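Adhesin competence repressor (Streptococcus pyogenes serotype M3, PDB 5JLU) regulates transcription in response to zinc, as a dimeric DNA-binding repressor of the MarR family. Local coordinates at residues Asn41-Ile46 / Val79-Leu84; Leu47-Gln52 / Ala61-Ile66. All blocks are in the same frame, centred on the assembly; numbering follows the deposited sequence.

Interaction 1 (Asn41-Ile46 / Val79-Leu84); sequences NTQEHI and VKQDML. With ZN (zinc ion), chain B.
Gln43 and Ile46, on one side of helix 41-52, face Gln81 and Leu84 where the probable recognition helix 68-80 of the MarR winged helix-turn-helix domain runs out into the first wing strand. Asn41 instead turns to the metal site: its OD1 accepts a hydrogen bond of 2.6 Å from a water bound to zinc. Thr42 OG1 belongs to the dimer interface, hydrogen-bonded to Glu23 and Asn24 of the second subunit. Gln43 leaves the helix with CG beside the backbone N (chi1 -66°) and an extended chain, which carries its amide across to Gln81. The side chains meet nearly perpendicular, their amides turned 44° against each other. They join through water: one molecule donates to Gln43 OE1 at 2.6 Å and accepts from Gln81 NE2. The other end of the Gln43 amide, NE2, is hydrogen-bonded to Ser77 OG and Ala74 O of helix 68-80, so both ends of the amide are engaged and its rotation should be fixed. Glu44 OE1 takes a second hydrogen bond from the same zinc-bound water, 2.5 Å from the water oxygen; its carboxylate thus acts in the second shell. His45 binds the zinc ion directly through NE2 at 2.1 Å, and His111 and His115, whose rings meet that of His45 at about 90°, complete the protein ligands. Three waters make the ion six-coordinate. Ile46 closes the segment with a purely apolar approach to Leu84. Beyond helix 68-80, Asp82 has positive phi in a Schellman motif that turns the chain toward Leu84, whose CD1 lies 4.2 Å from Ile46 CG2.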
loop_
_atom_site.group_PDB
_atom_site.type_symbol
_atom_site.label_atom_id
_atom_site.label_comp_id
_atom_site.label_asym_id
_atom_site.label_seq_id
_atom_site.Cartn_x
_atom_site.Cartn_y
_atom_site.Cartn_z
ATOM N N ASN A 41 -7.592 4.946 0.523
ATOM C CA ASN A 41 -7.707 4.197 -0.716
ATOM C C ASN A 41 -9.027 3.436 -0.765
ATOM O O ASN A 41 -9.654 3.337 -1.821
ATOM C CB ASN A 41 -6.543 3.234 -0.874
ATOM C CG ASN A 41 -5.232 3.980 -1.075
ATOM O OD1 ASN A 41 -4.917 4.442 -2.190
ATOM N ND2 ASN A 41 -4.472 4.138 -0.007
ATOM N N THR A 42 -9.472 2.998 0.385
ATOM C CA THR A 42 -10.696 2.236 0.474
ATOM C C THR A 42 -11.800 3.133 0.019
ATOM O O THR A 42 -12.622 2.740 -0.769
ATOM C CB THR A 42 -10.974 1.812 1.918
ATOM O OG1 THR A 42 -9.932 0.952 2.347
ATOM C CG2 THR A 42 -12.267 1.085 2.061
ATOM N N GLN A 43 -11.809 4.341 0.540
ATOM C CA GLN A 43 -12.836 5.298 0.180
ATOM C C GLN A 43 -12.747 5.709 -1.256
ATOM O O GLN A 43 -13.792 5.778 -1.908
ATOM C CB GLN A 43 -12.818 6.531 1.101
ATOM C CG GLN A 43 -13.176 6.247 2.543
ATOM C CD GLN A 43 -12.967 7.512 3.423
ATOM O OE1 GLN A 43 -11.960 8.239 3.288
ATOM N NE2 GLN A 43 -13.939 7.804 4.260
ATOM N N GLU A 44 -11.537 5.887 -1.802
ATOM C CA GLU A 44 -11.461 6.225 -3.231
ATOM C C GLU A 44 -11.956 5.084 -4.123
ATOM O O GLU A 44 -12.494 5.345 -5.207
ATOM C CB GLU A 44 -10.021 6.524 -3.684
ATOM C CG GLU A 44 -9.456 7.817 -3.176
ATOM C CD GLU A 44 -7.933 7.968 -3.422
ATOM O OE1 GLU A 44 -7.140 6.999 -3.329
ATOM O OE2 GLU A 44 -7.509 9.060 -3.774
ATOM N N HIS A 45 -11.737 3.827 -3.701
ATOM C CA HIS A 45 -12.151 2.704 -4.492
ATOM C C HIS A 45 -13.644 2.393 -4.340
ATOM O O HIS A 45 -14.249 1.915 -5.282
ATOM C CB HIS A 45 -11.245 1.484 -4.296
ATOM C CG HIS A 45 -10.001 1.696 -5.042
ATOM N ND1 HIS A 45 -9.848 1.252 -6.330
ATOM C CD2 HIS A 45 -8.971 2.535 -4.800
ATOM C CE1 HIS A 45 -8.735 1.749 -6.831
ATOM N NE2 HIS A 45 -8.184 2.525 -5.918
ATOM N N ILE A 46 -14.226 2.762 -3.203
ATOM C CA ILE A 46 -15.685 2.813 -3.104
ATOM C C ILE A 46 -16.248 3.823 -4.114
ATOM O O ILE A 46 -17.205 3.537 -4.872
ATOM C CB ILE A 46 -16.135 3.149 -1.672
ATOM C CG1 ILE A 46 -15.868 1.916 -0.809
ATOM C CG2 ILE A 46 -17.615 3.590 -1.614
ATOM C CD1 ILE A 46 -16.011 2.181 0.695
ATOM N N VAL A 79 -20.306 9.876 3.741
ATOM C CA VAL A 79 -21.560 10.590 3.922
ATOM C C VAL A 79 -21.276 11.862 4.755
ATOM O O VAL A 79 -21.736 12.944 4.390
ATOM C CB VAL A 79 -22.586 9.725 4.607
ATOM C CG1 VAL A 79 -23.827 10.570 5.035
ATOM C CG2 VAL A 79 -23.015 8.538 3.711
ATOM N N LYS A 80 -20.495 11.740 5.830
ATOM C CA LYS A 80 -20.145 12.905 6.667
ATOM C C LYS A 80 -19.480 14.017 5.848
ATOM O O LYS A 80 -19.766 15.168 6.066
ATOM C CB LYS A 80 -19.258 12.534 7.877
ATOM C CG LYS A 80 -18.759 13.771 8.709
ATOM C CD LYS A 80 -17.454 13.530 9.489
ATOM C CE LYS A 80 -16.750 14.845 9.888
ATOM N NZ LYS A 80 -15.291 14.857 9.588
ATOM N N GLN A 81 -18.668 13.657 4.856
ATOM C CA GLN A 81 -18.019 14.645 3.965
ATOM C C GLN A 81 -18.823 15.016 2.741
ATOM O O GLN A 81 -18.270 15.568 1.784
ATOM C CB GLN A 81 -16.641 14.129 3.568
ATOM C CG GLN A 81 -15.775 13.844 4.815
ATOM C CD GLN A 81 -14.401 13.248 4.414
ATOM O OE1 GLN A 81 -13.515 13.967 3.960
ATOM N NE2 GLN A 81 -14.239 11.950 4.563
ATOM N N ASP A 82 -20.121 14.699 2.752
ATOM C CA ASP A 82 -21.013 15.052 1.658
ATOM C C ASP A 82 -20.572 14.435 0.324
ATOM O O ASP A 82 -20.735 15.040 -0.750
ATOM C CB ASP A 82 -21.081 16.580 1.543
ATOM C CG ASP A 82 -21.679 17.236 2.787
ATOM O OD1 ASP A 82 -22.735 16.773 3.300
ATOM O OD2 ASP A 82 -21.084 18.220 3.266
ATOM N N MET A 83 -20.040 13.220 0.385
ATOM C CA MET A 83 -19.510 12.556 -0.815
ATOM C C MET A 83 -20.503 11.551 -1.402
ATOM O O MET A 83 -20.496 11.293 -2.583
ATOM C CB MET A 83 -18.174 11.891 -0.427
ATOM C CG MET A 83 -17.059 12.160 -1.385
ATOM S SD MET A 83 -16.646 13.891 -1.515
ATOM C CE MET A 83 -15.088 13.829 -0.667
ATOM N N LEU A 84 -21.340 10.965 -0.561
ATOM C CA LEU A 84 -22.305 9.901 -0.936
ATOM C C LEU A 84 -23.620 10.197 -0.321
ATOM O O LEU A 84 -23.668 10.783 0.734
ATOM C CB LEU A 84 -21.930 8.499 -0.325
ATOM C CG LEU A 84 -20.725 7.756 -0.873
ATOM C CD1 LEU A 84 -20.457 6.400 -0.299
ATOM C CD2 LEU A 84 -20.837 7.676 -2.373
HETATM ZN ZN ZN B . -6.674 3.992 -6.168
HETATM O O HOH W 1 -6.717 4.641 -4.067
HETATM O O HOH W 2 -11.546 10.222 4.962
HETATM O O HOH W 3 -5.224 2.492 -5.556
HETATM O O HOH W 4 -5.074 5.220 -6.358
#

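Interaction 2 (Leu47-Gln52 / Ala61-Ile66); sequences LMLLSQ and AKALNI
Met48 O, one residue before the Leu49 side chain that reaches Ala63 and Leu64, is gripped from within its own helix by Ser51. The hydroxyl OG donates to it at 2.6 Å, tilted 29° from the carbonyl plane, and Ser51 N adds a weak bond. Between the segments the contact is wholly apolar and rests on one methyl group. In Leu49, chi1 of -69° turns CG away from the carbonyl carbon and chi2 of 169° extends CD1 toward the last turn of helix 57-64. There CD1 lies 3.9 Å from CB of the exposed Ala63. It comes closer to Leu64, at 3.7 Å from CD2, and the two leucine side chains lie alongside, running antiparallel. Just beyond, Asn65 takes positive phi in a Schellman motif: Ile66 N bonds to Ala61 O at 3.0 Å and Asn65 N to Lys62 O. Lys21 of the second subunit holds Asn65 O, and Leu20 of that subunit packs on Leu64. The helix end thus turns into the link to helix 68-80, the tight turn of the helix-turn-helix, with helix 41-52 packed against its first helix as in the winged-helix core of MarR proteins.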
loop_
_atom_site.group_PDB
_atom_site.type_symbol
_atom_site.label_atom_id
_atom_site.label_comp_id
_atom_site.label_asym_id
_atom_site.label_seq_id
_atom_site.Cartn_x
_atom_site.Cartn_y
_atom_site.Cartn_z
ATOM N N LEU A 47 -15.708 5.020 -4.103
ATOM C CA LEU A 47 -16.198 6.030 -5.013
ATOM C C LEU A 47 -15.975 5.503 -6.431
ATOM O O LEU A 47 -16.911 5.550 -7.206
ATOM C CB LEU A 47 -15.556 7.410 -4.777
ATOM C CG LEU A 47 -15.821 8.125 -3.433
ATOM C CD1 LEU A 47 -15.027 9.411 -3.349
ATOM C CD2 LEU A 47 -17.243 8.464 -3.155
ATOM N N MET A 48 -14.793 4.935 -6.765
ATOM C CA MET A 48 -14.611 4.361 -8.132
ATOM C C MET A 48 -15.747 3.364 -8.521
ATOM O O MET A 48 -16.326 3.429 -9.620
ATOM C CB MET A 48 -13.234 3.701 -8.268
ATOM C CG MET A 48 -12.949 2.996 -9.580
ATOM S SD MET A 48 -11.235 2.430 -9.710
ATOM C CE MET A 48 -10.470 3.925 -10.184
ATOM N N LEU A 49 -16.058 2.422 -7.642
ATOM C CA LEU A 49 -17.031 1.394 -8.001
ATOM C C LEU A 49 -18.453 1.989 -8.087
ATOM O O LEU A 49 -19.295 1.569 -8.940
ATOM C CB LEU A 49 -16.990 0.227 -7.005
ATOM C CG LEU A 49 -15.744 -0.658 -7.028
ATOM C CD1 LEU A 49 -15.760 -1.558 -5.818
ATOM C CD2 LEU A 49 -15.693 -1.524 -8.307
ATOM N N LEU A 50 -18.756 2.927 -7.186
ATOM C CA LEU A 50 -20.076 3.588 -7.196
ATOM C C LEU A 50 -20.280 4.508 -8.392
ATOM O O LEU A 50 -21.415 4.655 -8.839
ATOM C CB LEU A 50 -20.358 4.351 -5.889
ATOM C CG LEU A 50 -20.614 3.418 -4.745
ATOM C CD1 LEU A 50 -20.644 4.185 -3.420
ATOM C CD2 LEU A 50 -21.846 2.544 -4.990
ATOM N N SER A 51 -19.197 5.068 -8.944
ATOM C CA SER A 51 -19.268 5.953 -10.099
ATOM C C SER A 51 -19.762 5.217 -11.359
ATOM O O SER A 51 -20.274 5.839 -12.258
ATOM C CB SER A 51 -17.889 6.569 -10.426
ATOM O OG SER A 51 -17.049 5.540 -10.971
ATOM N N GLN A 52 -19.673 3.913 -11.406
ATOM C CA GLN A 52 -20.235 3.186 -12.533
ATOM C C GLN A 52 -21.536 2.403 -12.316
ATOM O O GLN A 52 -22.207 2.096 -13.282
ATOM C CB GLN A 52 -19.175 2.300 -13.144
ATOM C CG GLN A 52 -18.741 1.150 -12.268
ATOM C CD GLN A 52 -17.231 0.969 -12.212
ATOM O OE1 GLN A 52 -16.456 1.934 -12.345
ATOM N NE2 GLN A 52 -16.798 -0.284 -11.996
ATOM N N ALA A 61 -18.268 -4.646 -0.305
ATOM C CA ALA A 61 -17.342 -5.455 0.443
ATOM C C ALA A 61 -16.780 -6.640 -0.350
ATOM O O ALA A 61 -15.574 -6.917 -0.266
ATOM C CB ALA A 61 -17.925 -5.937 1.747
ATOM N N LYS A 62 -17.660 -7.305 -1.068
ATOM C CA LYS A 62 -17.314 -8.422 -1.958
ATOM C C LYS A 62 -16.401 -7.973 -3.061
ATOM O O LYS A 62 -15.357 -8.517 -3.230
ATOM C CB LYS A 62 -18.582 -8.984 -2.635
ATOM C CG LYS A 62 -19.430 -9.912 -1.780
ATOM C CD LYS A 62 -20.389 -10.702 -2.685
ATOM C CE LYS A 62 -21.502 -11.403 -1.916
ATOM N NZ LYS A 62 -22.679 -11.562 -2.818
ATOM N N ALA A 63 -16.800 -6.963 -3.832
ATOM C CA ALA A 63 -15.937 -6.431 -4.896
ATOM C C ALA A 63 -14.526 -5.998 -4.422
ATOM O O ALA A 63 -13.572 -6.216 -5.133
ATOM C CB ALA A 63 -16.637 -5.302 -5.597
ATOM N N LEU A 64 -14.400 -5.435 -3.210
ATOM C CA LEU A 64 -13.084 -4.999 -2.715
ATOM C C LEU A 64 -12.437 -6.043 -1.815
ATOM O O LEU A 64 -11.361 -5.816 -1.347
ATOM C CB LEU A 64 -13.221 -3.692 -1.900
ATOM C CG LEU A 64 -13.752 -2.492 -2.710
ATOM C CD1 LEU A 64 -14.035 -1.395 -1.736
ATOM C CD2 LEU A 64 -12.741 -2.017 -3.738
ATOM N N ASN A 65 -13.177 -7.081 -1.448
ATOM C CA ASN A 65 -12.723 -8.129 -0.527
ATOM C C ASN A 65 -12.256 -7.577 0.794
ATOM O O ASN A 65 -11.142 -7.851 1.207
ATOM C CB ASN A 65 -11.629 -8.987 -1.198
ATOM C CG ASN A 65 -11.380 -10.307 -0.462
ATOM O OD1 ASN A 65 -12.299 -10.952 0.015
ATOM N ND2 ASN A 65 -10.134 -10.675 -0.335
ATOM N N ILE A 66 -13.106 -6.778 1.466
ATOM C CA ILE A 66 -12.791 -6.299 2.807
ATOM C C ILE A 66 -14.052 -6.544 3.633
ATOM O O ILE A 66 -15.075 -6.886 3.048
ATOM C CB ILE A 66 -12.354 -4.814 2.804
ATOM C CG1 ILE A 66 -13.460 -3.935 2.175
ATOM C CG2 ILE A 66 -11.064 -4.659 2.010
ATOM C CD1 ILE A 66 -13.238 -2.440 2.345
#

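Helix 41-52 serves both contacts: interaction 1 uses its first half and interaction 2 its second, with centres 11 Å apart. Interaction 2 joins helix 57-64 to helix 41-52, and interaction 1 joins to it the chain just after helix 68-80. Apolar side chains make the two contacts continuous, as Leu84 CD2 sits 3.7 Å from Leu50 CD1 and Thr42 CG2 an equal 3.7 Å from Ile66 CD1. The zinc site is reached from both: His45 binds the ion, and its CB lies 3.8 Å from Leu64 CD2. The Leu64 side chain is about 9 Å from the zinc ion. This connection is consistent with metal binding influencing the probable recognition helix 68-80.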